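PDB 4AZ1: tyrosine specific protein phosphatase from Trypanosoma cruzi, which probably removes phosphate from phosphotyrosine side chains of protein substrates, as a member of the protein tyrosine phosphatase family. Local coordinates for residues Tyr18-Val21 with Gln22-Phe25; Asp253-Val256 with Tyr257-Ser261; Gln276-Val279 with Ile280-Leu284; Thr283-Arg287 with Leu288-Ile292. All coordinates share one frame; numbering follows the deposited sequence.

Contact 1. Residues Tyr18-Val21 with Gln22-Phe25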
# COMPACT_ATOMS: atom_id res chain seq x y z
N TYR A 18 -22.74 27.14 25.35
CA TYR A 18 -22.58 27.10 23.90
C TYR A 18 -21.68 28.23 23.41
O TYR A 18 -20.80 28.02 22.57
CB TYR A 18 -23.94 27.15 23.20
CG TYR A 18 -23.87 27.03 21.70
CD1 TYR A 18 -23.65 28.14 20.90
CD2 TYR A 18 -24.04 25.80 21.07
CE1 TYR A 18 -23.59 28.05 19.53
CE2 TYR A 18 -23.99 25.69 19.69
CZ TYR A 18 -23.76 26.82 18.93
OH TYR A 18 -23.70 26.74 17.55
N GLU A 19 -21.88 29.43 23.96
CA GLU A 19 -21.12 30.61 23.60
C GLU A 19 -19.65 30.55 24.05
O GLU A 19 -18.77 31.05 23.36
CB GLU A 19 -21.79 31.86 24.18
CG GLU A 19 -23.08 32.23 23.46
CD GLU A 19 -23.71 33.51 24.02
OE1 GLU A 19 -23.08 34.18 24.87
OE2 GLU A 19 -24.85 33.83 23.59
N ARG A 20 -19.41 29.99 25.22
CA ARG A 20 -18.05 29.82 25.71
C ARG A 20 -17.28 28.83 24.82
O ARG A 20 -16.12 29.08 24.48
CB ARG A 20 -18.04 29.33 27.16
CG ARG A 20 -16.67 28.83 27.59
CD ARG A 20 -16.57 28.51 29.06
NE ARG A 20 -15.46 27.60 29.30
CZ ARG A 20 -15.02 27.21 30.49
NH1 ARG A 20 -15.60 27.67 31.59
NH2 ARG A 20 -14.00 26.37 30.58
N VAL A 21 -17.91 27.73 24.44
CA VAL A 21 -17.25 26.77 23.55
C VAL A 21 -16.89 27.44 22.22
O VAL A 21 -15.74 27.37 21.78
CB VAL A 21 -18.08 25.49 23.29
CG1 VAL A 21 -17.31 24.52 22.36
CG2 VAL A 21 -18.38 24.78 24.60
N GLN A 22 -17.86 28.10 21.60
CA GLN A 22 -17.58 28.79 20.34
C GLN A 22 -16.44 29.80 20.50
O GLN A 22 -15.52 29.84 19.67
CB GLN A 22 -18.85 29.47 19.79
CG GLN A 22 -18.62 30.22 18.47
CD GLN A 22 -18.20 29.30 17.30
OE1 GLN A 22 -19.04 28.65 16.67
NE2 GLN A 22 -16.90 29.26 17.00
N ARG A 23 -16.48 30.59 21.57
CA ARG A 23 -15.45 31.60 21.84
C ARG A 23 -14.05 30.97 21.99
O ARG A 23 -13.08 31.47 21.42
CB ARG A 23 -15.81 32.36 23.11
CG ARG A 23 -14.95 33.58 23.38
CD ARG A 23 -15.37 34.25 24.68
NE ARG A 23 -15.10 33.38 25.83
CZ ARG A 23 -16.02 32.94 26.67
NH1 ARG A 23 -17.30 33.29 26.52
NH2 ARG A 23 -15.66 32.15 27.68
N GLU A 24 -13.96 29.88 22.75
CA GLU A 24 -12.67 29.20 22.93
C GLU A 24 -12.16 28.60 21.63
O GLU A 24 -10.97 28.68 21.33
CB GLU A 24 -12.79 28.09 23.99
CG GLU A 24 -12.79 28.61 25.43
CD GLU A 24 -13.01 27.48 26.43
OE1 GLU A 24 -13.02 26.28 26.02
OE2 GLU A 24 -13.15 27.79 27.63
N PHE A 25 -13.04 27.97 20.87
CA PHE A 25 -12.60 27.37 19.62
C PHE A 25 -12.08 28.44 18.64
O PHE A 25 -11.06 28.23 17.97
CB PHE A 25 -13.70 26.53 18.98
CG PHE A 25 -13.25 25.82 17.74
CD1 PHE A 25 -12.46 24.68 17.82
CD2 PHE A 25 -13.59 26.31 16.48
CE1 PHE A 25 -12.03 24.02 16.67
CE2 PHE A 25 -13.17 25.65 15.32
CZ PHE A 25 -12.39 24.51 15.43
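R20 and E24, one turn apart on helix 14-30, form an i to i+4 salt bridge on the side of this N-terminal helix that faces the rest of the phosphatase. R20 NE donates to E24 OE2 over 2.9 Å, but the bond is bent, 130° at the hydrogen, and NE lies well above the carboxylate plane, so the two flat groups meet askew. Arginine suits the place because its long chain can serve several partners: with CG anti to the backbone N (chi1 167°) and the rest extended, it also carries NH1 to D253 and NH2 to the hydroxyl of Y281. E24 is gripped likewise, its OE1 taking bonds from the hydroxyls of Y277 and Y281, so that the buried arginine and its partly exposed partner are held by a network. Beside it V21, short and branched, packs on Y277 and F278 of helix 274-288, and its O receives F25 N at 2.9 Å.

The outer side is looser. E19 and R23 are exposed; their charged ends do not meet, E19 OE1 lying 6.1 Å from R23 NH1, and E19 turns instead to Q15. R23 bends at chi3 (66°) and folds back along the helix, laying one face of its guanidinium over R20 CA, with R23 NH2 3.5 Å from R20 CG.

Contact 2. Residues Asp253-Val256 with Tyr257-Ser261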
# COMPACT_ATOMS: atom_id res chain seq x y z
N ASP A 253 -10.78 24.65 35.28
CA ASP A 253 -11.68 25.37 34.38
C ASP A 253 -11.07 25.53 32.98
O ASP A 253 -11.78 25.79 32.02
CB ASP A 253 -12.03 26.74 35.01
CG ASP A 253 -13.04 27.53 34.19
OD1 ASP A 253 -13.97 26.93 33.60
OD2 ASP A 253 -12.88 28.77 34.14
N THR A 254 -9.75 25.35 32.87
CA THR A 254 -9.05 25.56 31.61
C THR A 254 -8.50 24.28 30.98
O THR A 254 -7.87 24.32 29.92
CB THR A 254 -7.87 26.55 31.79
OG1 THR A 254 -6.91 25.99 32.70
CG2 THR A 254 -8.35 27.89 32.33
N THR A 255 -8.75 23.14 31.63
CA THR A 255 -8.23 21.85 31.15
C THR A 255 -8.49 21.56 29.67
O THR A 255 -7.57 21.14 28.96
CB THR A 255 -8.78 20.67 31.97
OG1 THR A 255 -8.40 20.81 33.34
CG2 THR A 255 -8.24 19.34 31.46
N VAL A 256 -9.71 21.78 29.19
CA VAL A 256 -10.00 21.42 27.79
C VAL A 256 -9.23 22.30 26.81
O VAL A 256 -8.61 21.81 25.86
CB VAL A 256 -11.50 21.49 27.44
CG1 VAL A 256 -11.72 20.96 26.02
CG2 VAL A 256 -12.31 20.65 28.41
N TYR A 257 -9.29 23.61 27.04
CA TYR A 257 -8.51 24.54 26.26
C TYR A 257 -7.01 24.18 26.33
O TYR A 257 -6.34 24.08 25.30
CB TYR A 257 -8.76 25.98 26.71
CG TYR A 257 -8.13 26.99 25.79
CD1 TYR A 257 -8.78 27.38 24.63
CD2 TYR A 257 -6.88 27.54 26.06
CE1 TYR A 257 -8.20 28.29 23.76
CE2 TYR A 257 -6.30 28.46 25.19
CZ TYR A 257 -6.97 28.82 24.04
OH TYR A 257 -6.42 29.72 23.17
N ASP A 258 -6.49 23.96 27.54
CA ASP A 258 -5.06 23.67 27.71
C ASP A 258 -4.62 22.39 26.99
O ASP A 258 -3.58 22.35 26.32
CB ASP A 258 -4.71 23.60 29.19
CG ASP A 258 -4.81 24.95 29.88
OD1 ASP A 258 -4.63 25.98 29.20
OD2 ASP A 258 -5.07 24.98 31.10
N VAL A 259 -5.42 21.34 27.13
CA VAL A 259 -5.16 20.06 26.49
C VAL A 259 -5.14 20.20 24.97
O VAL A 259 -4.23 19.70 24.30
CB VAL A 259 -6.22 19.03 26.89
CG1 VAL A 259 -6.33 17.92 25.86
CG2 VAL A 259 -5.89 18.46 28.26
N VAL A 260 -6.14 20.87 24.41
CA VAL A 260 -6.19 21.04 22.96
C VAL A 260 -5.04 21.93 22.50
O VAL A 260 -4.42 21.66 21.46
CB VAL A 260 -7.57 21.54 22.49
CG1 VAL A 260 -7.56 21.83 20.98
CG2 VAL A 260 -8.61 20.48 22.80
N SER A 261 -4.72 22.95 23.28
CA SER A 261 -3.62 23.83 22.93
C SER A 261 -2.31 23.04 22.83
O SER A 261 -1.54 23.21 21.88
CB SER A 261 -3.49 24.95 23.96
OG SER A 261 -3.32 26.20 23.31
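T254 OG1 donates a short hydrogen bond, 2.6 Å, to D258 OD2, and the same hydroxyl is also hydrogen-bonded to T252 OG1. The oxygen meets the carboxylate on its syn side, though 35° out of the plane. Threonine serves here because its hydroxyl sits next to the backbone: with chi1 at 63°, OG1 stands between the backbone N and the carbonyl carbon and faces the aspartate one turn on. D258 CG in turn lies anti to its own carbonyl carbon (chi1 -68°), which swings the carboxylate back toward the start of the helix. Along the backbone, D258 N bonds to T254 O at 2.8 Å, so main chain and side chain both join the same two residues.

This is the first turn of helix 255-266. An acidic side chain so near a helix N terminus would be favoured by the helix dipole, and T255 OG1 adds a bond back to T252 N. The exposed, polar side consists of T254 and D258. Around the helix the character changes: T255 CG2 and V259 CG2 lie side by side, 4.1 Å apart, facing helix 232-247, while V259 N bonds T255 O at 2.8 Å. V256 and V260, compact and beta-branched, fill the side toward helix 274-288, joined by the bond from V260 N to V256 O. Y257 spreads its ring against L27 and L28 of helix 14-30.

Contact 3. Residues Gln276-Val279 with Ile280-Leu284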
# COMPACT_ATOMS: atom_id res chain seq x y z
N GLN A 276 -16.37 19.34 17.19
CA GLN A 276 -15.45 18.32 17.69
C GLN A 276 -14.83 18.77 19.02
O GLN A 276 -14.59 17.95 19.90
CB GLN A 276 -14.36 17.98 16.66
CG GLN A 276 -14.89 17.16 15.46
CD GLN A 276 -13.98 17.26 14.25
OE1 GLN A 276 -12.96 17.95 14.30
NE2 GLN A 276 -14.35 16.58 13.15
N TYR A 277 -14.59 20.07 19.16
CA TYR A 277 -14.07 20.63 20.41
C TYR A 277 -15.16 20.56 21.48
O TYR A 277 -14.92 20.22 22.65
CB TYR A 277 -13.62 22.09 20.16
CG TYR A 277 -13.05 22.80 21.37
CD1 TYR A 277 -11.79 22.46 21.89
CD2 TYR A 277 -13.74 23.84 21.98
CE1 TYR A 277 -11.26 23.12 23.00
CE2 TYR A 277 -13.22 24.51 23.09
CZ TYR A 277 -11.97 24.15 23.58
OH TYR A 277 -11.45 24.82 24.68
N PHE A 278 -16.38 20.87 21.06
CA PHE A 278 -17.54 20.74 21.92
C PHE A 278 -17.66 19.32 22.51
O PHE A 278 -17.93 19.16 23.70
CB PHE A 278 -18.80 21.10 21.14
CG PHE A 278 -19.79 21.86 21.95
CD1 PHE A 278 -20.10 21.46 23.25
CD2 PHE A 278 -20.40 22.99 21.42
CE1 PHE A 278 -21.02 22.18 24.01
CE2 PHE A 278 -21.32 23.73 22.18
CZ PHE A 278 -21.63 23.32 23.47
N VAL A 279 -17.44 18.29 21.68
CA VAL A 279 -17.57 16.91 22.15
C VAL A 279 -16.69 16.61 23.38
O VAL A 279 -17.09 15.86 24.27
CB VAL A 279 -17.35 15.86 21.01
CG1 VAL A 279 -17.40 14.42 21.55
CG2 VAL A 279 -18.41 16.02 19.93
N ILE A 280 -15.51 17.24 23.48
CA ILE A 280 -14.68 17.00 24.66
C ILE A 280 -15.40 17.47 25.93
O ILE A 280 -15.43 16.75 26.92
CB ILE A 280 -13.27 17.63 24.57
CG1 ILE A 280 -12.57 17.17 23.29
CG2 ILE A 280 -12.42 17.25 25.81
CD1 ILE A 280 -11.34 18.01 22.94
N TYR A 281 -16.02 18.66 25.90
CA TYR A 281 -16.83 19.09 27.05
C TYR A 281 -17.99 18.13 27.34
O TYR A 281 -18.31 17.87 28.50
CB TYR A 281 -17.38 20.51 26.85
CG TYR A 281 -16.40 21.62 27.16
CD1 TYR A 281 -16.23 22.07 28.46
CD2 TYR A 281 -15.65 22.22 26.15
CE1 TYR A 281 -15.33 23.09 28.76
CE2 TYR A 281 -14.76 23.24 26.44
CZ TYR A 281 -14.60 23.68 27.74
OH TYR A 281 -13.71 24.70 28.03
N LEU A 282 -18.64 17.64 26.28
CA LEU A 282 -19.77 16.72 26.43
C LEU A 282 -19.36 15.41 27.10
O LEU A 282 -20.11 14.87 27.92
CB LEU A 282 -20.40 16.41 25.06
CG LEU A 282 -20.98 17.63 24.35
CD1 LEU A 282 -21.59 17.25 22.99
CD2 LEU A 282 -22.00 18.30 25.25
N THR A 283 -18.19 14.89 26.75
CA THR A 283 -17.75 13.65 27.39
C THR A 283 -17.47 13.90 28.88
O THR A 283 -17.72 13.03 29.71
CB THR A 283 -16.51 13.01 26.71
OG1 THR A 283 -15.33 13.74 27.05
CG2 THR A 283 -16.68 13.00 25.21
N LEU A 284 -16.96 15.08 29.21
CA LEU A 284 -16.68 15.39 30.61
C LEU A 284 -17.99 15.46 31.37
O LEU A 284 -18.13 14.87 32.45
CB LEU A 284 -15.91 16.72 30.75
CG LEU A 284 -14.42 16.67 30.41
CD1 LEU A 284 -13.84 18.07 30.41
CD2 LEU A 284 -13.63 15.78 31.39
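The backbone of 276-284 runs as alpha-helix, with L282 N bonding F278 O and T283 N bonding V279 O, while I280 N makes a weak bond to Y277 O. It is a largely buried part of helix 274-288, which packs between neighbouring helices of the phosphatase fold. Y277 and Y281, one turn apart, point the same way as an offset edge-to-face pair: the edge of Y281 is turned to the face of Y277, with ring planes at 78° and centroids 5.9 Å apart. Their nearest atoms are Y277 CE2 and Y281 CE2, 3.9 Å from one another. Tyrosine suits both positions, since the Y277 ring packs among V21, F25 and V256 and the Y281 ring stacks on F9, while both hydroxyls reach E24 of helix 14-30.

On another side F278 CD1 lies 4.1 Å from L282 CG, and the two side chains meet L295 and L299 of helix 293-299. V279 CG1 touches T283 CG2, the methyl half of a residue whose polar half turns to the backbone. With chi1 at 76°, T283 OG1 comes within 3.0 Å of I280 O and donates to it, approaching from the same face of that carbonyl as L284 N.

Contact 4. Residues Thr283-Arg287 with Leu288-Ile292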
# COMPACT_ATOMS: atom_id res chain seq x y z
N THR A 283 -18.19 14.89 26.75
CA THR A 283 -17.75 13.65 27.39
C THR A 283 -17.47 13.90 28.88
O THR A 283 -17.72 13.03 29.71
CB THR A 283 -16.51 13.01 26.71
OG1 THR A 283 -15.33 13.74 27.05
CG2 THR A 283 -16.68 13.00 25.21
N LEU A 284 -16.96 15.08 29.21
CA LEU A 284 -16.68 15.39 30.61
C LEU A 284 -17.99 15.46 31.37
O LEU A 284 -18.13 14.87 32.45
CB LEU A 284 -15.91 16.72 30.75
CG LEU A 284 -14.42 16.67 30.41
CD1 LEU A 284 -13.84 18.07 30.41
CD2 LEU A 284 -13.63 15.78 31.39
N MET A 285 -18.96 16.15 30.79
CA MET A 285 -20.27 16.26 31.40
C MET A 285 -20.92 14.89 31.61
O MET A 285 -21.40 14.61 32.71
CB MET A 285 -21.17 17.18 30.56
CG MET A 285 -20.67 18.62 30.52
SD MET A 285 -21.61 19.65 29.36
CE MET A 285 -23.14 19.88 30.30
N CYS A 286 -20.93 14.04 30.59
CA CYS A 286 -21.49 12.70 30.74
C CYS A 286 -20.81 11.91 31.86
O CYS A 286 -21.48 11.29 32.68
CB CYS A 286 -21.41 11.91 29.43
SG CYS A 286 -22.50 12.55 28.15
N ARG A 287 -19.47 11.94 31.90
CA ARG A 287 -18.75 11.25 32.97
C ARG A 287 -19.20 11.77 34.33
O ARG A 287 -19.32 11.00 35.29
CB ARG A 287 -17.24 11.41 32.82
CG ARG A 287 -16.41 10.77 33.93
CD ARG A 287 -16.54 9.23 33.94
NE ARG A 287 -15.89 8.61 32.78
CZ ARG A 287 -14.59 8.38 32.68
NH1 ARG A 287 -13.77 8.72 33.68
NH2 ARG A 287 -14.08 7.80 31.60
N LEU A 288 -19.47 13.07 34.39
CA LEU A 288 -19.91 13.71 35.63
C LEU A 288 -21.39 13.49 35.90
O LEU A 288 -21.89 13.85 36.96
CB LEU A 288 -19.60 15.21 35.58
CG LEU A 288 -18.10 15.51 35.68
CD1 LEU A 288 -17.80 16.99 35.48
CD2 LEU A 288 -17.57 15.04 37.02
N GLY A 289 -22.11 12.91 34.94
CA GLY A 289 -23.53 12.67 35.14
C GLY A 289 -24.37 13.91 34.92
O GLY A 289 -25.51 14.00 35.40
N VAL A 290 -23.82 14.88 34.20
CA VAL A 290 -24.56 16.08 33.84
C VAL A 290 -25.25 15.89 32.48
O VAL A 290 -24.62 15.45 31.51
CB VAL A 290 -23.64 17.32 33.82
CG1 VAL A 290 -24.44 18.55 33.42
CG2 VAL A 290 -23.02 17.55 35.20
N ASP A 291 -26.54 16.22 32.43
CA ASP A 291 -27.32 16.07 31.21
C ASP A 291 -26.83 16.96 30.07
O ASP A 291 -26.62 18.16 30.26
CB ASP A 291 -28.80 16.35 31.49
CG ASP A 291 -29.71 15.71 30.47
OD1 ASP A 291 -30.03 14.50 30.63
OD2 ASP A 291 -30.11 16.40 29.51
N ILE A 292 -26.63 16.38 28.89
CA ILE A 292 -26.10 17.10 27.73
C ILE A 292 -27.15 17.26 26.63
O ILE A 292 -26.84 17.72 25.52
CB ILE A 292 -24.89 16.36 27.12
CG1 ILE A 292 -25.29 14.96 26.61
CG2 ILE A 292 -23.74 16.29 28.12
CD1 ILE A 292 -24.27 14.36 25.66
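M285 and C286 meet I292 in an apolar cluster where the end of helix 274-288 is folded over by the following loop. I292 CG2 lies 3.7 Å from M285 CB, and I292 CD1 is 3.6 Å from C286 SG, so CG2 rests against M285 and also near the sulfur, while CD1 touches the sulfur alone. Its chi1 of 62° places CG1 between the backbone N and the carbonyl carbon and sends CD1 to the sulfur. M285, flexible and bent at chi3 (75°), brings its terminal methyl beside the loop, with M285 CE 3.6 Å from V290 CG1.

Outward from this cluster the helix closes with a Schellman motif. V290 N bonds M285 O at 2.9 Å, and G289 N bonds C286 O at 2.9 Å; both donors stand above the carbonyl planes. G289 has a positive phi of 79°, a conformation easy for glycine because no CB presses on the preceding carbonyl oxygen. At the polar edge R287 leads away from the loop to salt bridges with E207 and E247, and D291 OD2 accepts from K293 N at the start of helix 293-299. The chemistry thus divides the work: backbone bonds end one helix, and apolar contacts of V290 and I292 hold the returning chain against it before the next begins.

From the N terminus, contact 1 comes first, within helix 14-30; contacts 2, 3 and 4 follow more than two hundred residues later. All are local and in series along the chain, so none closes a long loop or encloses another; contacts 3 and 4 overlap at T283 and L284. In space contact 3 lies beside each of the others. R20 of contact 1 makes a salt bridge to D253 of contact 2, and E24 meets both tyrosines of contact 3, tying the N-terminal helix to helices 255-266 and 274-288. Valines of contact 2 pack on I280 and L284, while contact 4 turns the chain from helix 274-288 into helix 293-299, without touching contact 1.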